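Local coordinates for DNA ligase (Archaeoglobus fulgidus, PDB 3GDE), which probably seals nicks in double-stranded DNA during replication, recombination and repair, using ATP and passing through an enzyme-bound adenylate, at residues P499-E504 / L530-D535; S443-S448 / E474-L479; E188-A193 / E213-M218; A27-F32 / R176-R181. All blocks are in the same frame, centred on the assembly; numbering follows the deposited sequence.

Contacts 1 and 2 belong to the C-terminal OB-fold domain and meet directly: L479 of contact 2 packs with its CD2 3.8 Å from CE1 of F503 in contact 1. Contacts 3 and 4 form a second pair, joined where V190 of contact 3 settles on helix 172-182, its CG2 4.0 Å from CB of A180. The two pairs stand apart: the centres of contacts 1 and 3 are about 31 Å from each other, those of contacts 2 and 3 about 47 Å. Contact 1 alone approaches the nucleotide site, the K534 side chain lying about 6 Å from that of R272, a predicted ATP-binding residue; it also holds a phosphate ion, probably from the crystallisation liquor.

Contact 1: residues P499-E504 / L530-D535; sequences PKYVFE and LRDDKD. With PO4 (phosphate ion), chain D.
R531 reaches E504 in a salt bridge, R531 NH1 lying 2.9 Å from E504 OE1; the hydrogen bond is bent, the donor comes from above the carboxylate plane, and the two flat groups are turned 60° apart. E504 OE1 is also held by R529, OE2 by T427. Bends at chi2 and chi3 fold the arginine so that NE and NH2 grip D533 side-on, one to each syn lone pair, while NH1 and NH2 also bind a phosphate ion. R531 NH2 points almost straight at phosphate O1 (2.9 Å, 179°). With an alanine here, D533 and the phosphate would probably lose this shared partner, while E504 would keep R529 as its cation. The tight part lies beside this network: R531 N donates to V502 O at 2.7 Å, a water links V502 N to R531 O, V502 CG2 sits 3.6 Å from K534 O, and L530 CD1 meets the F503 ring at its edge. The exposed D532 and D535 form the solvent side. K534 gives NZ to phosphate O4 and D429. F503 and L530, an antiparallel non-hydrogen-bonded pair, join strands 502-506 and 526-530; helix 473-483 covers their side chains, strand 428-437 flanks 502-506, and helix 313-321 packs against R531.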
loop_
_atom_site.group_PDB
_atom_site.type_symbol
_atom_site.label_atom_id
_atom_site.label_comp_id
_atom_site.label_asym_id
_atom_site.label_seq_id
_atom_site.Cartn_x
_atom_site.Cartn_y
_atom_site.Cartn_z
ATOM N N PRO A 499 -1.574 5.450 13.119
ATOM C CA PRO A 499 -1.939 5.450 11.696
ATOM C C PRO A 499 -2.215 4.030 11.183
ATOM O O PRO A 499 -1.389 3.137 11.359
ATOM C CB PRO A 499 -0.716 6.068 11.007
ATOM C CG PRO A 499 0.377 6.080 12.038
ATOM C CD PRO A 499 -0.277 6.099 13.372
ATOM N N LYS A 500 -3.381 3.831 10.578
ATOM C CA LYS A 500 -3.872 2.493 10.271
ATOM C C LYS A 500 -4.916 2.540 9.147
ATOM O O LYS A 500 -4.774 1.897 8.109
ATOM C CB LYS A 500 -4.491 1.889 11.539
ATOM C CG LYS A 500 -4.208 0.425 11.784
ATOM C CD LYS A 500 -5.313 -0.459 11.301
ATOM C CE LYS A 500 -5.497 -1.637 12.240
ATOM N NZ LYS A 500 -5.888 -2.867 11.497
ATOM N N TYR A 501 -5.953 3.335 9.355
ATOM C CA TYR A 501 -7.092 3.336 8.446
ATOM C C TYR A 501 -7.014 4.462 7.430
ATOM O O TYR A 501 -6.499 5.544 7.717
ATOM C CB TYR A 501 -8.404 3.348 9.237
ATOM C CG TYR A 501 -8.588 2.094 10.073
ATOM C CD1 TYR A 501 -8.572 2.154 11.471
ATOM C CD2 TYR A 501 -8.739 0.844 9.464
ATOM C CE1 TYR A 501 -8.721 1.010 12.243
ATOM C CE2 TYR A 501 -8.890 -0.319 10.223
ATOM C CZ TYR A 501 -8.880 -0.229 11.616
ATOM O OH TYR A 501 -9.042 -1.380 12.384
ATOM N N VAL A 502 -7.501 4.180 6.230
ATOM C CA VAL A 502 -7.476 5.141 5.136
ATOM C C VAL A 502 -8.919 5.443 4.697
ATOM O O VAL A 502 -9.708 4.523 4.475
ATOM C CB VAL A 502 -6.620 4.587 3.941
ATOM C CG1 VAL A 502 -6.800 5.424 2.679
ATOM C CG2 VAL A 502 -5.136 4.495 4.342
ATOM N N PHE A 503 -9.259 6.729 4.597
ATOM C CA PHE A 503 -10.574 7.145 4.088
ATOM C C PHE A 503 -10.447 7.595 2.641
ATOM O O PHE A 503 -9.466 8.242 2.286
ATOM C CB PHE A 503 -11.131 8.347 4.867
ATOM C CG PHE A 503 -11.626 8.035 6.251
ATOM C CD1 PHE A 503 -11.720 6.728 6.717
ATOM C CD2 PHE A 503 -12.028 9.080 7.092
ATOM C CE1 PHE A 503 -12.183 6.458 7.993
ATOM C CE2 PHE A 503 -12.505 8.822 8.373
ATOM C CZ PHE A 503 -12.579 7.510 8.830
ATOM N N GLU A 504 -11.433 7.267 1.810
ATOM C CA GLU A 504 -11.608 7.974 0.537
ATOM C C GLU A 504 -12.344 9.297 0.796
ATOM O O GLU A 504 -13.441 9.311 1.371
ATOM C CB GLU A 504 -12.356 7.131 -0.495
ATOM C CG GLU A 504 -12.443 7.821 -1.874
ATOM C CD GLU A 504 -13.142 7.001 -2.937
ATOM O OE1 GLU A 504 -13.368 5.784 -2.724
ATOM O OE2 GLU A 504 -13.452 7.579 -4.012
ATOM N N LEU A 530 -14.658 4.267 3.841
ATOM C CA LEU A 530 -13.459 3.675 4.412
ATOM C C LEU A 530 -12.791 2.802 3.351
ATOM O O LEU A 530 -13.456 2.004 2.711
ATOM C CB LEU A 530 -13.831 2.819 5.637
ATOM C CG LEU A 530 -12.780 1.974 6.375
ATOM C CD1 LEU A 530 -11.791 2.836 7.182
ATOM C CD2 LEU A 530 -13.484 0.993 7.292
ATOM N N ARG A 531 -11.482 2.944 3.170
ATOM C CA ARG A 531 -10.780 2.088 2.216
ATOM C C ARG A 531 -9.950 1.001 2.907
ATOM O O ARG A 531 -8.780 1.190 3.225
ATOM C CB ARG A 531 -9.961 2.914 1.213
ATOM C CG ARG A 531 -10.821 3.852 0.348
ATOM C CD ARG A 531 -11.753 3.080 -0.615
ATOM N NE ARG A 531 -10.988 2.362 -1.632
ATOM C CZ ARG A 531 -10.637 2.861 -2.817
ATOM N NH1 ARG A 531 -11.016 4.085 -3.181
ATOM N NH2 ARG A 531 -9.925 2.113 -3.650
ATOM N N ASP A 532 -10.587 -0.142 3.140
ATOM C CA ASP A 532 -9.900 -1.310 3.702
ATOM C C ASP A 532 -8.878 -1.898 2.734
ATOM O O ASP A 532 -7.912 -2.524 3.161
ATOM C CB ASP A 532 -10.904 -2.393 4.113
ATOM C CG ASP A 532 -11.609 -2.066 5.418
ATOM O OD1 ASP A 532 -10.981 -1.413 6.290
ATOM O OD2 ASP A 532 -12.786 -2.478 5.574
ATOM N N ASP A 533 -9.099 -1.685 1.437
ATOM C CA ASP A 533 -8.170 -2.140 0.399
ATOM C C ASP A 533 -6.831 -1.374 0.412
ATOM O O ASP A 533 -5.932 -1.672 -0.386
ATOM C CB ASP A 533 -8.835 -2.053 -0.989
ATOM C CG ASP A 533 -9.299 -0.640 -1.341
ATOM O OD1 ASP A 533 -10.029 -0.029 -0.526
ATOM O OD2 ASP A 533 -8.944 -0.140 -2.442
ATOM N N LYS A 534 -6.711 -0.397 1.313
ATOM C CA LYS A 534 -5.557 0.501 1.346
ATOM C C LYS A 534 -4.897 0.582 2.728
ATOM O O LYS A 534 -5.541 0.963 3.714
ATOM C CB LYS A 534 -5.943 1.913 0.871
ATOM C CG LYS A 534 -6.447 1.983 -0.549
ATOM C CD LYS A 534 -6.483 3.399 -1.038
ATOM C CE LYS A 534 -6.817 3.470 -2.516
ATOM N NZ LYS A 534 -6.972 4.887 -2.972
ATOM N N ASP A 535 -3.613 0.222 2.780
ATOM C CA ASP A 535 -2.769 0.428 3.964
ATOM C C ASP A 535 -2.276 1.878 3.992
ATOM O O ASP A 535 -2.384 2.579 2.985
ATOM C CB ASP A 535 -1.555 -0.508 3.923
ATOM C CG ASP A 535 -1.899 -1.943 4.251
ATOM O OD1 ASP A 535 -2.873 -2.189 5.002
ATOM O OD2 ASP A 535 -1.167 -2.838 3.772
HETATM P P PO4 D . -8.838 4.626 -6.277
HETATM O O1 PO4 D . -9.137 3.149 -6.194
HETATM O O2 PO4 D . -9.084 5.107 -7.691
HETATM O O3 PO4 D . -9.760 5.384 -5.345
HETATM O O4 PO4 D . -7.392 4.865 -5.900
HETATM O O HOH W 1 -7.928 1.332 5.731
#

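Contact 2: residues S443-S448 / E474-L479; sequences SHWLSS and EDLEEL
W445 and L476 are the point of closest backbone approach, CA to CA 6.0 Å, where the residue before strand 446-454 meets the helix. The axes of strand 446-448 and helix 474-479 pass 8.3 Å apart at 113°, so the helix runs across the strand. W445 lays one indole face over the helix at L476 CB and E477 N, and the H444 ring reaches the opposite face. With CG beside its backbone N (chi1 -67°), the indole runs alongside E477, whose carboxylate is turned only 25° from the ring plane; E477 CG comes to 3.0 Å from W445 NE1, and E477 OE2 lies near W445 CZ2. A serine in place of the tryptophan would probably open a gap over L476 and take away the surface along which E477 lies. L476 crosses the tryptophan at about a right angle and sends CD2 to 3.3 Å from L446 O. T480 OG1 hydrogen-bonds L446 N and L476 O, tying the start of the strand to the helix. S447 and S448 both face E436 in a classic beta bulge. A helix between barrel strands 461-467 and 487-491, packed against antiparallel strands, is consistent with the C-terminal OB fold.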
loop_
_atom_site.group_PDB
_atom_site.type_symbol
_atom_site.label_atom_id
_atom_site.label_comp_id
_atom_site.label_asym_id
_atom_site.label_seq_id
_atom_site.Cartn_x
_atom_site.Cartn_y
_atom_site.Cartn_z
ATOM N N SER A 443 -21.927 12.157 21.929
ATOM C CA SER A 443 -20.717 12.080 22.751
ATOM C C SER A 443 -20.008 10.731 22.693
ATOM O O SER A 443 -18.789 10.660 22.856
ATOM C CB SER A 443 -21.090 12.382 24.204
ATOM O OG SER A 443 -19.951 12.415 25.045
ATOM N N HIS A 444 -20.782 9.669 22.478
ATOM C CA HIS A 444 -20.263 8.296 22.417
ATOM C C HIS A 444 -19.666 7.932 21.045
ATOM O O HIS A 444 -19.177 6.817 20.854
ATOM C CB HIS A 444 -21.367 7.300 22.801
ATOM C CG HIS A 444 -22.543 7.319 21.874
ATOM N ND1 HIS A 444 -23.447 8.358 21.841
ATOM C CD2 HIS A 444 -22.961 6.427 20.944
ATOM C CE1 HIS A 444 -24.371 8.108 20.928
ATOM N NE2 HIS A 444 -24.099 6.941 20.371
ATOM N N TRP A 445 -19.716 8.875 20.105
ATOM C CA TRP A 445 -19.128 8.696 18.783
ATOM C C TRP A 445 -18.054 9.729 18.486
ATOM O O TRP A 445 -18.151 10.882 18.912
ATOM C CB TRP A 445 -20.184 8.823 17.682
ATOM C CG TRP A 445 -21.228 7.759 17.648
ATOM C CD1 TRP A 445 -21.072 6.442 17.971
ATOM C CD2 TRP A 445 -22.591 7.915 17.225
ATOM N NE1 TRP A 445 -22.263 5.774 17.803
ATOM C CE2 TRP A 445 -23.209 6.652 17.339
ATOM C CE3 TRP A 445 -23.353 9.004 16.775
ATOM C CZ2 TRP A 445 -24.555 6.443 17.019
ATOM C CZ3 TRP A 445 -24.695 8.795 16.458
ATOM C CH2 TRP A 445 -25.278 7.521 16.580
ATOM N N LEU A 446 -17.044 9.309 17.729
ATOM C CA LEU A 446 -16.171 10.253 17.042
ATOM C C LEU A 446 -17.003 10.948 15.961
ATOM O O LEU A 446 -17.800 10.298 15.280
ATOM C CB LEU A 446 -14.981 9.529 16.423
ATOM C CG LEU A 446 -13.997 8.879 17.395
ATOM C CD1 LEU A 446 -13.159 7.860 16.647
ATOM C CD2 LEU A 446 -13.118 9.919 18.098
ATOM N N SER A 447 -16.843 12.260 15.827
ATOM C CA SER A 447 -17.659 13.035 14.887
ATOM C C SER A 447 -16.838 13.649 13.752
ATOM O O SER A 447 -17.368 13.931 12.673
ATOM C CB SER A 447 -18.423 14.136 15.627
ATOM O OG SER A 447 -17.536 15.119 16.140
ATOM N N SER A 448 -15.543 13.823 14.011
ATOM C CA SER A 448 -14.621 14.560 13.149
ATOM C C SER A 448 -13.272 13.827 13.058
ATOM O O SER A 448 -12.834 13.231 14.044
ATOM C CB SER A 448 -14.410 15.930 13.765
ATOM O OG SER A 448 -13.723 16.765 12.889
ATOM N N GLU A 474 -24.517 5.137 11.535
ATOM C CA GLU A 474 -23.921 3.818 11.606
ATOM C C GLU A 474 -22.429 3.852 11.185
ATOM O O GLU A 474 -21.611 3.148 11.777
ATOM C CB GLU A 474 -24.744 2.775 10.833
ATOM C CG GLU A 474 -24.585 2.806 9.322
ATOM C CD GLU A 474 -25.540 1.862 8.601
ATOM O OE1 GLU A 474 -26.382 2.357 7.806
ATOM O OE2 GLU A 474 -25.445 0.632 8.824
ATOM N N ASP A 475 -22.084 4.685 10.195
ATOM C CA ASP A 475 -20.682 4.977 9.870
ATOM C C ASP A 475 -19.923 5.384 11.121
ATOM O O ASP A 475 -18.863 4.842 11.401
ATOM C CB ASP A 475 -20.551 6.111 8.845
ATOM C CG ASP A 475 -20.718 5.647 7.420
ATOM O OD1 ASP A 475 -20.393 4.485 7.106
ATOM O OD2 ASP A 475 -21.169 6.460 6.594
ATOM N N LEU A 476 -20.477 6.336 11.871
ATOM C CA LEU A 476 -19.835 6.833 13.096
ATOM C C LEU A 476 -19.752 5.781 14.199
ATOM O O LEU A 476 -18.775 5.736 14.925
ATOM C CB LEU A 476 -20.520 8.107 13.612
ATOM C CG LEU A 476 -20.473 9.332 12.686
ATOM C CD1 LEU A 476 -21.193 10.537 13.301
ATOM C CD2 LEU A 476 -19.027 9.686 12.290
ATOM N N GLU A 477 -20.779 4.946 14.311
ATOM C CA GLU A 477 -20.780 3.820 15.241
ATOM C C GLU A 477 -19.620 2.894 14.913
ATOM O O GLU A 477 -18.820 2.559 15.786
ATOM C CB GLU A 477 -22.095 3.026 15.148
ATOM C CG GLU A 477 -23.250 3.584 15.961
ATOM C CD GLU A 477 -24.619 3.047 15.530
ATOM O OE1 GLU A 477 -24.732 1.827 15.235
ATOM O OE2 GLU A 477 -25.587 3.850 15.493
ATOM N N GLU A 478 -19.546 2.497 13.643
ATOM C CA GLU A 478 -18.563 1.526 13.165
ATOM C C GLU A 478 -17.125 2.042 13.253
ATOM O O GLU A 478 -16.224 1.304 13.638
ATOM C CB GLU A 478 -18.901 1.089 11.737
ATOM C CG GLU A 478 -20.209 0.299 11.627
ATOM C CD GLU A 478 -20.733 0.181 10.191
ATOM O OE1 GLU A 478 -20.950 1.227 9.520
ATOM O OE2 GLU A 478 -20.946 -0.969 9.734
ATOM N N LEU A 479 -16.928 3.313 12.911
ATOM C CA LEU A 479 -15.603 3.922 12.881
ATOM C C LEU A 479 -15.061 4.191 14.278
ATOM O O LEU A 479 -13.848 4.106 14.502
ATOM C CB LEU A 479 -15.618 5.217 12.068
ATOM C CG LEU A 479 -15.867 5.088 10.565
ATOM C CD1 LEU A 479 -16.086 6.466 9.971
ATOM C CD2 LEU A 479 -14.740 4.326 9.842
#

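Contact 3: residues E188-A193 / E213-M218; sequences ETVERA and EGLRKM
L215 sets its CG beside the backbone N (chi1 -71°) and extends beyond it (chi2 171°), which carries its two methyls between V190 and A193 of the facing helix. L215 CD1 meets V190 CG2 at 3.8 Å, the valine methyl that stands beside its own backbone N; L215 CD2 reaches A193 CB at 4.0 Å. The leucine's two branches thus divide between residues one turn apart. A193, which has only a methyl to offer, lets the chains come close here: its CA is 6.1 Å from that of L215. The same methyl receives M218, whose SD lies 4.1 Å from A193 CB. These residues join helix 187-197 to the C-terminal part of helix 200-216 and the loop residue M218; the two helices follow each other in the chain and pack side to side near residues 189-193 and 215-216. V203 and V206 of helix 200-216 add to the apolar surroundings of L215, and V190 also rests on I179 and A180 of helix 172-182. At the T189 and R216 side the contact turns polar. T189 OG1 lies 3.7 Å from L215 CB, crossing the leucine obliquely, and makes a weak hydrogen bond to E212. R216 passes T189 with its CG, while its NE forms a salt bridge with E212 as well, so one carboxylate serves both residues. The guanidinium groups of the exposed R192 and R216 come near each other, NH1 to NH1 5.3 Å.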
loop_
_atom_site.group_PDB
_atom_site.type_symbol
_atom_site.label_atom_id
_atom_site.label_comp_id
_atom_site.label_asym_id
_atom_site.label_seq_id
_atom_site.Cartn_x
_atom_site.Cartn_y
_atom_site.Cartn_z
ATOM N N GLU A 188 18.444 4.843 -9.270
ATOM C CA GLU A 188 17.425 4.603 -10.294
ATOM C C GLU A 188 17.299 3.152 -10.697
ATOM O O GLU A 188 16.209 2.693 -11.011
ATOM C CB GLU A 188 17.685 5.437 -11.547
ATOM C CG GLU A 188 16.842 6.679 -11.616
ATOM C CD GLU A 188 17.636 7.941 -11.361
ATOM O OE1 GLU A 188 18.151 8.111 -10.224
ATOM O OE2 GLU A 188 17.729 8.768 -12.307
ATOM N N THR A 189 18.413 2.432 -10.705
ATOM C CA THR A 189 18.352 1.009 -10.992
ATOM C C THR A 189 17.950 0.166 -9.777
ATOM O O THR A 189 17.440 -0.925 -9.957
ATOM C CB THR A 189 19.586 0.492 -11.804
ATOM O OG1 THR A 189 20.113 -0.727 -11.256
ATOM C CG2 THR A 189 20.645 1.531 -11.862
ATOM N N VAL A 190 18.138 0.684 -8.561
ATOM C CA VAL A 190 17.582 0.040 -7.350
ATOM C C VAL A 190 16.059 0.188 -7.393
ATOM O O VAL A 190 15.312 -0.784 -7.225
ATOM C CB VAL A 190 18.150 0.653 -6.020
ATOM C CG1 VAL A 190 17.330 0.193 -4.802
ATOM C CG2 VAL A 190 19.626 0.289 -5.839
ATOM N N GLU A 191 15.630 1.428 -7.626
ATOM C CA GLU A 191 14.245 1.773 -7.880
ATOM C C GLU A 191 13.607 0.873 -8.934
ATOM O O GLU A 191 12.576 0.263 -8.673
ATOM C CB GLU A 191 14.163 3.220 -8.349
ATOM C CG GLU A 191 12.791 3.628 -8.820
ATOM C CD GLU A 191 12.079 4.438 -7.798
ATOM O OE1 GLU A 191 12.049 5.681 -7.961
ATOM O OE2 GLU A 191 11.569 3.837 -6.822
ATOM N N ARG A 192 14.218 0.809 -10.118
ATOM C CA ARG A 192 13.700 -0.006 -11.229
ATOM C C ARG A 192 13.515 -1.472 -10.872
ATOM O O ARG A 192 12.510 -2.069 -11.232
ATOM C CB ARG A 192 14.587 0.121 -12.470
ATOM C CG ARG A 192 14.111 1.151 -13.462
ATOM C CD ARG A 192 14.977 1.157 -14.717
ATOM N NE ARG A 192 16.060 2.139 -14.615
ATOM C CZ ARG A 192 17.357 1.842 -14.605
ATOM N NH1 ARG A 192 17.760 0.578 -14.710
ATOM N NH2 ARG A 192 18.258 2.818 -14.501
ATOM N N ALA A 193 14.493 -2.038 -10.169
ATOM C CA ALA A 193 14.444 -3.427 -9.700
ATOM C C ALA A 193 13.328 -3.664 -8.665
ATOM O O ALA A 193 12.686 -4.725 -8.645
ATOM C CB ALA A 193 15.797 -3.829 -9.120
ATOM N N GLU A 213 25.246 -4.442 -11.878
ATOM C CA GLU A 213 25.038 -5.365 -12.997
ATOM C C GLU A 213 23.980 -6.431 -12.707
ATOM O O GLU A 213 23.195 -6.771 -13.585
ATOM C CB GLU A 213 26.362 -6.005 -13.447
ATOM C CG GLU A 213 27.279 -6.482 -12.305
ATOM C CD GLU A 213 28.364 -5.470 -11.894
ATOM O OE1 GLU A 213 29.558 -5.737 -12.190
ATOM O OE2 GLU A 213 28.027 -4.427 -11.272
ATOM N N GLY A 214 23.962 -6.944 -11.477
ATOM C CA GLY A 214 22.976 -7.939 -11.056
ATOM C C GLY A 214 21.565 -7.370 -10.956
ATOM O O GLY A 214 20.586 -8.076 -11.195
ATOM N N LEU A 215 21.469 -6.090 -10.608
ATOM C CA LEU A 215 20.179 -5.410 -10.518
ATOM C C LEU A 215 19.572 -5.104 -11.892
ATOM O O LEU A 215 18.359 -5.202 -12.065
ATOM C CB LEU A 215 20.297 -4.129 -9.693
ATOM C CG LEU A 215 20.519 -4.242 -8.185
ATOM C CD1 LEU A 215 20.822 -2.860 -7.634
ATOM C CD2 LEU A 215 19.317 -4.868 -7.479
ATOM N N ARG A 216 20.416 -4.729 -12.855
ATOM C CA ARG A 216 19.972 -4.463 -14.226
ATOM C C ARG A 216 19.447 -5.724 -14.883
ATOM O O ARG A 216 18.540 -5.663 -15.698
ATOM C CB ARG A 216 21.113 -3.906 -15.074
ATOM C CG ARG A 216 21.461 -2.460 -14.821
ATOM C CD ARG A 216 22.762 -2.136 -15.546
ATOM N NE ARG A 216 23.187 -0.750 -15.359
ATOM C CZ ARG A 216 22.977 0.233 -16.236
ATOM N NH1 ARG A 216 22.337 0.004 -17.383
ATOM N NH2 ARG A 216 23.409 1.458 -15.964
ATOM N N LYS A 217 20.022 -6.858 -14.497
ATOM C CA LYS A 217 19.711 -8.174 -15.050
ATOM C C LYS A 217 18.400 -8.773 -14.532
ATOM O O LYS A 217 17.941 -9.800 -15.045
ATOM C CB LYS A 217 20.858 -9.134 -14.723
ATOM C CG LYS A 217 21.193 -10.145 -15.813
ATOM C CD LYS A 217 22.352 -11.065 -15.387
ATOM C CE LYS A 217 23.672 -10.301 -15.250
ATOM N NZ LYS A 217 24.748 -11.163 -14.672
ATOM N N MET A 218 17.809 -8.160 -13.508
ATOM C CA MET A 218 16.536 -8.652 -12.967
ATOM C C MET A 218 15.381 -8.456 -13.957
ATOM O O MET A 218 15.258 -7.407 -14.602
ATOM C CB MET A 218 16.217 -8.018 -11.611
ATOM C CG MET A 218 17.248 -8.322 -10.536
ATOM S SD MET A 218 16.786 -7.793 -8.882
ATOM C CE MET A 218 15.719 -9.141 -8.379
#

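Contact 4: residues A27-F32 / R176-R181; sequences ARIAAF and RDAIAR
A27 O and R181 NE are joined by one water, which donates to the carbonyl and accepts from NE, each at 2.8 Å. The water lies at the guanidinium edge, in its plane. R181 reaches this position on an extended chain, with CG opposite the backbone N (chi1 -173°), and its aliphatic part runs along the facing helix: CB, CG and CD all pass A30 CB at 3.8 Å, and NE comes 3.7 Å from A27 CB. Deeper in, methyl groups make the closest approaches. A30 CB touches A178 O at 3.4 Å, and I29 turns its CG2 onto A178 CB at 3.6 Å. With alanines at the crossing, the backbones come together, A30 CA standing 4.6 Å from A178 CA. The axes of helix segments 27-32 and 176-181 pass 8.0 Å apart at a crossing angle of -49°. The contact joins helix 22-34 near the start of the N-terminal, DNA-binding region to helix 172-182, far along the chain; helix 6-16 covers I29 beyond it, and helix 187-197 packs on A180. Chemically the interface is divided: its buried centre is close packing of methyls on one another and on a backbone carbonyl, and its one polar link, at the exposed arginine, is indirect, spanning the helices through water.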
loop_
_atom_site.group_PDB
_atom_site.type_symbol
_atom_site.label_atom_id
_atom_site.label_comp_id
_atom_site.label_asym_id
_atom_site.label_seq_id
_atom_site.Cartn_x
_atom_site.Cartn_y
_atom_site.Cartn_z
ATOM N N ALA A 27 22.929 7.757 4.988
ATOM C CA ALA A 27 24.335 7.377 5.168
ATOM C C ALA A 27 24.541 6.410 6.354
ATOM O O ALA A 27 25.276 5.425 6.242
ATOM C CB ALA A 27 25.222 8.638 5.291
ATOM N N ARG A 28 23.872 6.682 7.473
ATOM C CA ARG A 28 23.837 5.758 8.606
ATOM C C ARG A 28 23.313 4.380 8.233
ATOM O O ARG A 28 23.905 3.368 8.607
ATOM C CB ARG A 28 23.005 6.320 9.759
ATOM C CG ARG A 28 23.611 7.539 10.427
ATOM C CD ARG A 28 24.810 7.151 11.273
ATOM N NE ARG A 28 24.441 6.693 12.611
ATOM C CZ ARG A 28 24.856 7.266 13.739
ATOM N NH1 ARG A 28 25.666 8.321 13.697
ATOM N NH2 ARG A 28 24.473 6.772 14.912
ATOM N N ILE A 29 22.211 4.346 7.491
ATOM C CA ILE A 29 21.574 3.082 7.092
ATOM C C ILE A 29 22.421 2.282 6.103
ATOM O O ILE A 29 22.511 1.064 6.225
ATOM C CB ILE A 29 20.137 3.303 6.538
ATOM C CG1 ILE A 29 19.230 3.855 7.648
ATOM C CG2 ILE A 29 19.561 1.985 5.919
ATOM C CD1 ILE A 29 17.871 4.360 7.147
ATOM N N ALA A 30 23.034 2.973 5.135
ATOM C CA ALA A 30 23.972 2.357 4.191
ATOM C C ALA A 30 25.136 1.692 4.902
ATOM O O ALA A 30 25.452 0.532 4.624
ATOM C CB ALA A 30 24.499 3.399 3.181
ATOM N N ALA A 31 25.764 2.428 5.816
ATOM C CA ALA A 31 26.874 1.908 6.629
ATOM C C ALA A 31 26.511 0.625 7.359
ATOM O O ALA A 31 27.274 -0.338 7.327
ATOM C CB ALA A 31 27.382 2.989 7.632
ATOM N N PHE A 32 25.346 0.617 8.012
ATOM C CA PHE A 32 24.831 -0.573 8.712
ATOM C C PHE A 32 24.622 -1.768 7.784
ATOM O O PHE A 32 25.057 -2.883 8.081
ATOM C CB PHE A 32 23.505 -0.240 9.414
ATOM C CG PHE A 32 23.060 -1.283 10.407
ATOM C CD1 PHE A 32 23.639 -1.349 11.678
ATOM C CD2 PHE A 32 22.046 -2.189 10.079
ATOM C CE1 PHE A 32 23.216 -2.308 12.604
ATOM C CE2 PHE A 32 21.622 -3.163 10.998
ATOM C CZ PHE A 32 22.212 -3.228 12.256
ATOM N N ARG A 176 15.740 3.072 -0.628
ATOM C CA ARG A 176 16.251 2.959 -2.009
ATOM C C ARG A 176 17.645 3.590 -2.085
ATOM O O ARG A 176 18.580 2.981 -2.592
ATOM C CB ARG A 176 15.289 3.623 -3.027
ATOM C CG ARG A 176 15.965 4.123 -4.333
ATOM C CD ARG A 176 15.132 5.113 -5.168
ATOM N NE ARG A 176 14.453 6.128 -4.358
ATOM C CZ ARG A 176 14.744 7.431 -4.336
ATOM N NH1 ARG A 176 15.718 7.927 -5.097
ATOM N NH2 ARG A 176 14.050 8.250 -3.546
ATOM N N ASP A 177 17.762 4.800 -1.548
ATOM C CA ASP A 177 18.995 5.574 -1.592
ATOM C C ASP A 177 20.109 4.944 -0.752
ATOM O O ASP A 177 21.286 5.003 -1.128
ATOM C CB ASP A 177 18.737 7.012 -1.118
ATOM C CG ASP A 177 17.940 7.844 -2.122
ATOM O OD1 ASP A 177 17.724 7.396 -3.261
ATOM O OD2 ASP A 177 17.533 8.971 -1.769
ATOM N N ALA A 178 19.730 4.351 0.380
ATOM C CA ALA A 178 20.675 3.721 1.303
ATOM C C ALA A 178 21.213 2.413 0.737
ATOM O O ALA A 178 22.398 2.101 0.885
ATOM C CB ALA A 178 20.022 3.496 2.656
ATOM N N ILE A 179 20.343 1.656 0.076
ATOM C CA ILE A 179 20.743 0.432 -0.611
ATOM C C ILE A 179 21.669 0.749 -1.782
ATOM O O ILE A 179 22.655 0.033 -2.014
ATOM C CB ILE A 179 19.522 -0.386 -1.086
ATOM C CG1 ILE A 179 18.825 -1.038 0.121
ATOM C CG2 ILE A 179 19.938 -1.460 -2.114
ATOM C CD1 ILE A 179 17.372 -1.438 -0.139
ATOM N N ALA A 180 21.345 1.812 -2.521
ATOM C CA ALA A 180 22.208 2.288 -3.604
ATOM C C ALA A 180 23.595 2.720 -3.092
ATOM O O ALA A 180 24.615 2.364 -3.678
ATOM C CB ALA A 180 21.535 3.422 -4.366
ATOM N N ARG A 181 23.613 3.483 -1.998
ATOM C CA ARG A 181 24.844 3.965 -1.380
ATOM C C ARG A 181 25.729 2.815 -0.869
ATOM O O ARG A 181 26.937 2.799 -1.128
ATOM C CB ARG A 181 24.511 4.935 -0.243
ATOM C CG ARG A 181 25.727 5.642 0.362
ATOM C CD ARG A 181 25.309 6.639 1.414
ATOM N NE ARG A 181 26.443 7.329 2.014
ATOM C CZ ARG A 181 26.955 8.473 1.562
ATOM N NH1 ARG A 181 26.441 9.061 0.487
ATOM N NH2 ARG A 181 27.994 9.028 2.183
HETATM O O HOH W 2 27.225 5.896 4.334
#